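Local structure of ankyrin repeat domain protein (Legionella pneumophila subsp. pneumophila, 6MCA) at residues A[28-33]-A[63-68]; A[277-282]-A[320-325]. The protein is a bacterial effector with ankyrin repeats and a cysteine protease-like region that interacts with the host LARP7 component of the 7SK snRNP complex. All coordinates share one frame; numbering follows the deposited sequence. Where two conformers were deposited one is given.

Contact 1. Residues A[28-33]-A[63-68]; sequences NDIISH and AITRQI. With TLA (L(+)-tartaric acid), chain C.
A tartaric acid molecule, probably picked up from the crystallisation liquor, bridges His33 and Thr65 where two helices end next to each other. It meets the imidazole at its edge, near the ring plane: His33 NE2 donates to O1 of the tartaric acid over 3.1 Å, nearly straight at 167°. From the same ligand, the hydroxyl O2 donates to the backbone O of Thr65 at 3.0 Å, and His237 is a further partner of the molecule. Over one face of the His33 ring lies the amide of Gln67, its CD 3.3 Å above the plane but displaced toward the rim, with amide and ring planes 44° apart. The pair makes no hydrogen bond, and Gln67 was built in two conformers, so this amide-over-ring packing is provisional; OE1 bonds to a bound glycerol. Deeper in, Ile30 CG2 approaches Thr65 OG1 at 3.7 Å. A chi1 of 58° turns that hydroxyl back along its helix, where Glu61 O, one turn earlier, satisfies it. Both segments also change course at a residue of positive phi, His33 and Arg66. These are two Schellman motifs side by side, closing helices 26-31 and 58-65, and just beyond the second Gln67 occupies the N-cap position of helix 68-76, giving a helix pair joined by a short turn, consistent with the ankyrin-type helices of this protein.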
loop_
_atom_site.group_PDB
_atom_site.type_symbol
_atom_site.label_atom_id
_atom_site.label_comp_id
_atom_site.label_asym_id
_atom_site.label_seq_id
_atom_site.Cartn_x
_atom_site.Cartn_y
_atom_site.Cartn_z
ATOM N N ASN A 28 -26.801 -9.304 -11.093
ATOM C CA ASN A 28 -26.996 -10.678 -10.643
ATOM C C ASN A 28 -26.879 -11.666 -11.797
ATOM O O ASN A 28 -26.426 -12.799 -11.597
ATOM C CB ASN A 28 -28.351 -10.820 -9.949
ATOM C CG ASN A 28 -28.424 -10.042 -8.646
ATOM O OD1 ASN A 28 -27.405 -9.784 -8.004
ATOM N ND2 ASN A 28 -29.635 -9.665 -8.250
ATOM N N ASP A 29 -27.281 -11.259 -13.004
ATOM C CA ASP A 29 -27.072 -12.101 -14.178
ATOM C C ASP A 29 -25.586 -12.306 -14.441
ATOM O O ASP A 29 -25.135 -13.430 -14.694
ATOM C CB ASP A 29 -27.747 -11.476 -15.402
ATOM C CG ASP A 29 -29.256 -11.596 -15.364
ATOM O OD1 ASP A 29 -29.780 -12.294 -14.472
ATOM O OD2 ASP A 29 -29.920 -10.988 -16.232
ATOM N N ILE A 30 -24.811 -11.223 -14.385
ATOM C CA ILE A 30 -23.378 -11.306 -14.651
ATOM C C ILE A 30 -22.683 -12.148 -13.587
ATOM O O ILE A 30 -21.853 -13.009 -13.898
ATOM C CB ILE A 30 -22.775 -9.893 -14.743
ATOM C CG1 ILE A 30 -23.267 -9.187 -16.010
ATOM C CG2 ILE A 30 -21.255 -9.945 -14.708
ATOM C CD1 ILE A 30 -22.816 -7.746 -16.123
ATOM N N ILE A 31 -23.022 -11.919 -12.317
ATOM C CA ILE A 31 -22.397 -12.664 -11.226
ATOM C C ILE A 31 -22.711 -14.150 -11.343
ATOM O O ILE A 31 -21.862 -15.005 -11.060
ATOM C CB ILE A 31 -22.847 -12.087 -9.869
ATOM C CG1 ILE A 31 -22.271 -10.684 -9.671
ATOM C CG2 ILE A 31 -22.428 -12.998 -8.724
ATOM C CD1 ILE A 31 -23.057 -9.839 -8.695
ATOM N N SER A 32 -23.924 -14.484 -11.780
ATOM C CA SER A 32 -24.338 -15.871 -11.943
ATOM C C SER A 32 -23.898 -16.472 -13.274
ATOM O O SER A 32 -24.334 -17.579 -13.606
ATOM C CB SER A 32 -25.858 -15.985 -11.803
ATOM O OG SER A 32 -26.280 -15.575 -10.514
ATOM N N HIS A 33 -23.062 -15.764 -14.037
ATOM C CA HIS A 33 -22.508 -16.256 -15.300
ATOM C C HIS A 33 -23.587 -16.502 -16.351
ATOM O O HIS A 33 -23.410 -17.322 -17.255
ATOM C CB HIS A 33 -21.669 -17.520 -15.087
ATOM C CG HIS A 33 -20.366 -17.269 -14.393
ATOM N ND1 HIS A 33 -19.154 -17.639 -14.932
ATOM C CD2 HIS A 33 -20.087 -16.686 -13.203
ATOM C CE1 HIS A 33 -18.182 -17.291 -14.107
ATOM N NE2 HIS A 33 -18.722 -16.712 -13.050
ATOM N N ALA A 63 -15.474 -7.467 -15.746
ATOM C CA ALA A 63 -14.044 -7.485 -15.456
ATOM C C ALA A 63 -13.756 -8.208 -14.145
ATOM O O ALA A 63 -12.815 -9.006 -14.061
ATOM C CB ALA A 63 -13.499 -6.057 -15.416
ATOM N N ILE A 64 -14.561 -7.945 -13.112
ATOM C CA ILE A 64 -14.353 -8.582 -11.815
ATOM C C ILE A 64 -14.551 -10.089 -11.920
ATOM O O ILE A 64 -13.799 -10.871 -11.326
ATOM C CB ILE A 64 -15.290 -7.958 -10.762
ATOM C CG1 ILE A 64 -14.833 -6.540 -10.411
ATOM C CG2 ILE A 64 -15.352 -8.822 -9.510
ATOM C CD1 ILE A 64 -15.703 -5.858 -9.377
ATOM N N THR A 65 -15.551 -10.520 -12.685
ATOM C CA THR A 65 -15.868 -11.939 -12.801
ATOM C C THR A 65 -15.189 -12.618 -13.986
ATOM O O THR A 65 -15.456 -13.799 -14.233
ATOM C CB THR A 65 -17.385 -12.133 -12.897
ATOM O OG1 THR A 65 -17.891 -11.411 -14.027
ATOM C CG2 THR A 65 -18.065 -11.627 -11.633
ATOM N N ARG A 66 -14.329 -11.906 -14.721
ATOM C CA ARG A 66 -13.555 -12.480 -15.826
ATOM C C ARG A 66 -14.452 -13.061 -16.918
ATOM O O ARG A 66 -14.122 -14.075 -17.537
ATOM C CB ARG A 66 -12.577 -13.548 -15.327
ATOM C CG ARG A 66 -11.651 -13.105 -14.212
ATOM C CD ARG A 66 -10.968 -14.313 -13.593
ATOM N NE ARG A 66 -9.985 -13.936 -12.583
ATOM C CZ ARG A 66 -8.690 -13.780 -12.827
ATOM N NH1 ARG A 66 -8.218 -13.966 -14.052
ATOM N NH2 ARG A 66 -7.865 -13.438 -11.846
ATOM N N GLN A 67 -15.602 -12.425 -17.142
ATOM C CA GLN A 67 -16.590 -12.873 -18.122
ATOM C C GLN A 67 -16.367 -12.079 -19.404
ATOM O O GLN A 67 -16.857 -10.956 -19.547
ATOM C CB GLN A 67 -18.003 -12.687 -17.585
ATOM C CG GLN A 67 -18.350 -13.608 -16.430
ATOM C CD GLN A 67 -18.824 -14.966 -16.899
ATOM O OE1 GLN A 67 -20.024 -15.226 -16.965
ATOM N NE2 GLN A 67 -17.884 -15.839 -17.237
ATOM N N ILE A 68 -15.635 -12.674 -20.346
ATOM C CA ILE A 68 -15.206 -11.925 -21.521
ATOM C C ILE A 68 -16.304 -11.854 -22.583
ATOM O O ILE A 68 -16.385 -10.866 -23.319
ATOM C CB ILE A 68 -13.902 -12.524 -22.082
ATOM C CG1 ILE A 68 -13.283 -11.589 -23.122
ATOM C CG2 ILE A 68 -14.140 -13.915 -22.658
ATOM C CD1 ILE A 68 -11.780 -11.714 -23.236
HETATM O O1 TLA C . -17.302 -15.171 -10.791
HETATM O O11 TLA C . -15.667 -14.371 -9.588
HETATM C C1 TLA C . -16.068 -15.071 -10.555
HETATM C C2 TLA C . -15.058 -15.796 -11.441
HETATM O O2 TLA C . -15.701 -16.270 -12.591
HETATM C C3 TLA C . -14.454 -16.971 -10.676
HETATM O O3 TLA C . -15.231 -18.117 -10.887
HETATM C C4 TLA C . -13.033 -17.221 -11.176
HETATM O O4 TLA C . -12.778 -18.248 -11.857
HETATM O O41 TLA C . -12.117 -16.399 -10.908
#

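Contact 2. Residues A[277-282]-A[320-325]; sequences WAKIDR and YYHQMI
The imidazole of His322 has the Asp281 carboxylate at its edge, near its plane, while the Lys279 ammonium group comes in obliquely. Asp281 OD2 stays 4.1 Å from His322 CE1, the two planes 36° apart. The lysine is closer: Lys279 NZ donates to His322 ND1 at 3.1 Å, standing 27° out of the ring plane. On the helix, the Tyr320 ring takes Ile325 CG2 over one face, offset toward the rim, and Tyr320 CD2 in turn lies over the centre of one Tyr321 face. Tyr321 also packs edge-to-face with Phe311 and bonds through OH to its carbonyl. Ile325 CD1 reaches obliquely to the Trp277 indole, 4.1 Å from CZ2. Strand 276-280 is the middle one of a five-stranded antiparallel sheet, and helix 318-329 covers the face from which Trp277 and Lys279 project; Ala278 and Ile280 turn to helix 355-364 on the other, an alpha/beta/alpha layering consistent with the cysteine protease-like region. The short strand and helix axes run almost antiparallel, at 152° and 11.2 Å apart. The Lys279 chain, with CG anti to the backbone N and a bend at chi3, brings NZ across this gap to His322; Glu289, through a salt bridge, and a water 3.0 Å from NZ are its other partners. That water donates to Tyr321 O at 2.7 Å, inside a wider pi-type turn in which Ile325 N bonds to Tyr320 O.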
loop_
_atom_site.group_PDB
_atom_site.type_symbol
_atom_site.label_atom_id
_atom_site.label_comp_id
_atom_site.label_asym_id
_atom_site.label_seq_id
_atom_site.Cartn_x
_atom_site.Cartn_y
_atom_site.Cartn_z
ATOM N N TRP A 277 -1.351 -17.449 17.574
ATOM C CA TRP A 277 -2.130 -16.337 17.050
ATOM C C TRP A 277 -1.540 -15.051 17.605
ATOM O O TRP A 277 -1.036 -15.033 18.727
ATOM C CB TRP A 277 -3.607 -16.486 17.442
ATOM C CG TRP A 277 -4.514 -15.372 17.017
ATOM C CD1 TRP A 277 -4.766 -14.214 17.696
ATOM C CD2 TRP A 277 -5.320 -15.325 15.833
ATOM N NE1 TRP A 277 -5.670 -13.444 17.001
ATOM C CE2 TRP A 277 -6.025 -14.104 15.855
ATOM C CE3 TRP A 277 -5.508 -16.194 14.752
ATOM C CZ2 TRP A 277 -6.904 -13.732 14.837
ATOM C CZ3 TRP A 277 -6.381 -15.821 13.743
ATOM C CH2 TRP A 277 -7.066 -14.600 13.794
ATOM N N ALA A 278 -1.569 -13.982 16.820
ATOM C CA ALA A 278 -0.941 -12.738 17.242
ATOM C C ALA A 278 -1.785 -11.558 16.802
ATOM O O ALA A 278 -2.218 -11.499 15.648
ATOM C CB ALA A 278 0.474 -12.604 16.673
ATOM N N LYS A 279 -2.001 -10.625 17.724
ATOM C CA LYS A 279 -2.681 -9.370 17.445
ATOM C C LYS A 279 -1.675 -8.229 17.510
ATOM O O LYS A 279 -0.897 -8.127 18.471
ATOM C CB LYS A 279 -3.828 -9.125 18.427
ATOM C CG LYS A 279 -4.568 -7.818 18.177
ATOM C CD LYS A 279 -5.874 -7.751 18.948
ATOM C CE LYS A 279 -5.630 -7.764 20.444
ATOM N NZ LYS A 279 -6.886 -7.524 21.209
ATOM N N ILE A 280 -1.700 -7.381 16.483
ATOM C CA ILE A 280 -0.811 -6.240 16.330
ATOM C C ILE A 280 -1.690 -5.011 16.150
ATOM O O ILE A 280 -2.417 -4.895 15.150
ATOM C CB ILE A 280 0.140 -6.405 15.137
ATOM C CG1 ILE A 280 0.880 -7.741 15.219
ATOM C CG2 ILE A 280 1.109 -5.235 15.067
ATOM C CD1 ILE A 280 1.497 -8.173 13.908
ATOM N N ASP A 281 -1.629 -4.101 17.123
ATOM C CA ASP A 281 -2.333 -2.822 17.055
ATOM C C ASP A 281 -1.499 -1.826 17.858
ATOM O O ASP A 281 -1.571 -1.804 19.090
ATOM C CB ASP A 281 -3.751 -2.935 17.599
ATOM C CG ASP A 281 -4.551 -1.656 17.420
ATOM O OD1 ASP A 281 -4.022 -0.693 16.823
ATOM O OD2 ASP A 281 -5.712 -1.613 17.877
ATOM N N ARG A 282 -0.711 -1.018 17.154
ATOM C CA ARG A 282 0.192 -0.063 17.781
ATOM C C ARG A 282 -0.476 1.272 18.087
ATOM O O ARG A 282 0.209 2.212 18.503
ATOM C CB ARG A 282 1.415 0.158 16.889
ATOM C CG ARG A 282 2.114 -1.128 16.483
ATOM C CD ARG A 282 3.109 -0.896 15.357
ATOM N NE ARG A 282 4.278 -0.143 15.803
ATOM C CZ ARG A 282 5.413 -0.053 15.115
ATOM N NH1 ARG A 282 6.428 0.650 15.597
ATOM N NH2 ARG A 282 5.535 -0.673 13.950
ATOM N N TYR A 320 -15.920 -7.485 18.190
ATOM C CA TYR A 320 -15.620 -8.760 17.547
ATOM C C TYR A 320 -14.123 -9.037 17.548
ATOM O O TYR A 320 -13.684 -10.133 17.915
ATOM C CB TYR A 320 -16.169 -8.769 16.119
ATOM C CG TYR A 320 -15.722 -9.962 15.302
ATOM C CD1 TYR A 320 -16.400 -11.171 15.378
ATOM C CD2 TYR A 320 -14.623 -9.880 14.454
ATOM C CE1 TYR A 320 -15.997 -12.265 14.637
ATOM C CE2 TYR A 320 -14.212 -10.971 13.709
ATOM C CZ TYR A 320 -14.904 -12.159 13.804
ATOM O OH TYR A 320 -14.501 -13.248 13.064
ATOM N N TYR A 321 -13.321 -8.052 17.142
ATOM C CA TYR A 321 -11.888 -8.262 16.992
ATOM C C TYR A 321 -11.135 -8.223 18.313
ATOM O O TYR A 321 -10.013 -8.735 18.381
ATOM C CB TYR A 321 -11.297 -7.219 16.039
ATOM C CG TYR A 321 -11.785 -7.357 14.618
ATOM C CD1 TYR A 321 -11.452 -8.471 13.856
ATOM C CD2 TYR A 321 -12.582 -6.380 14.038
ATOM C CE1 TYR A 321 -11.901 -8.607 12.555
ATOM C CE2 TYR A 321 -13.034 -6.507 12.737
ATOM C CZ TYR A 321 -12.690 -7.621 12.001
ATOM O OH TYR A 321 -13.137 -7.751 10.707
ATOM N N HIS A 322 -11.711 -7.638 19.361
ATOM C CA HIS A 322 -11.008 -7.510 20.628
ATOM C C HIS A 322 -11.556 -8.406 21.730
ATOM O O HIS A 322 -11.047 -8.355 22.854
ATOM C CB HIS A 322 -11.023 -6.049 21.092
ATOM C CG HIS A 322 -10.120 -5.159 20.295
ATOM N ND1 HIS A 322 -8.754 -5.136 20.474
ATOM C CD2 HIS A 322 -10.387 -4.270 19.311
ATOM C CE1 HIS A 322 -8.217 -4.266 19.636
ATOM N NE2 HIS A 322 -9.187 -3.727 18.918
ATOM N N GLN A 323 -12.559 -9.237 21.446
ATOM C CA GLN A 323 -13.110 -10.095 22.489
ATOM C C GLN A 323 -13.742 -11.366 21.935
ATOM O O GLN A 323 -13.457 -12.464 22.425
ATOM C CB GLN A 323 -14.139 -9.323 23.319
ATOM C CG GLN A 323 -14.682 -10.103 24.503
ATOM C CD GLN A 323 -15.962 -10.845 24.179
ATOM O OE1 GLN A 323 -16.921 -10.260 23.675
ATOM N NE2 GLN A 323 -15.983 -12.141 24.467
ATOM N N MET A 324 -14.607 -11.230 20.926
ATOM C CA MET A 324 -15.344 -12.387 20.420
ATOM C C MET A 324 -14.404 -13.458 19.881
ATOM O O MET A 324 -14.609 -14.655 20.129
ATOM C CB MET A 324 -16.331 -11.951 19.337
ATOM C CG MET A 324 -17.502 -11.129 19.851
ATOM S SD MET A 324 -18.698 -10.736 18.557
ATOM C CE MET A 324 -19.063 -12.372 17.926
ATOM N N ILE A 325 -13.366 -13.053 19.145
ATOM C CA ILE A 325 -12.454 -14.036 18.570
ATOM C C ILE A 325 -11.626 -14.712 19.657
ATOM O O ILE A 325 -11.287 -15.897 19.538
ATOM C CB ILE A 325 -11.564 -13.385 17.494
ATOM C CG1 ILE A 325 -10.678 -12.294 18.099
ATOM C CG2 ILE A 325 -12.421 -12.811 16.372
ATOM C CD1 ILE A 325 -9.635 -11.759 17.142
HETATM O O HOH W 1 -8.472 -9.900 20.318
#

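The two contacts share no helix or strand: contact 1 joins two helix ends near the N-terminus, contact 2 a sheet strand and a helix much later in the chain, with centres 35 Å apart and nearest atoms about 20 Å apart. Contact 1 is partly buried, its histidine exposed, and much of its polar bonding runs through small molecules likely to come from the crystallisation liquor. Contact 2 is a buried one, where a lysine bonds directly to a histidine and a water completes the link to the helix backbone. Each includes a histidine, but one donates to a ligand while the other accepts from a protein side chain.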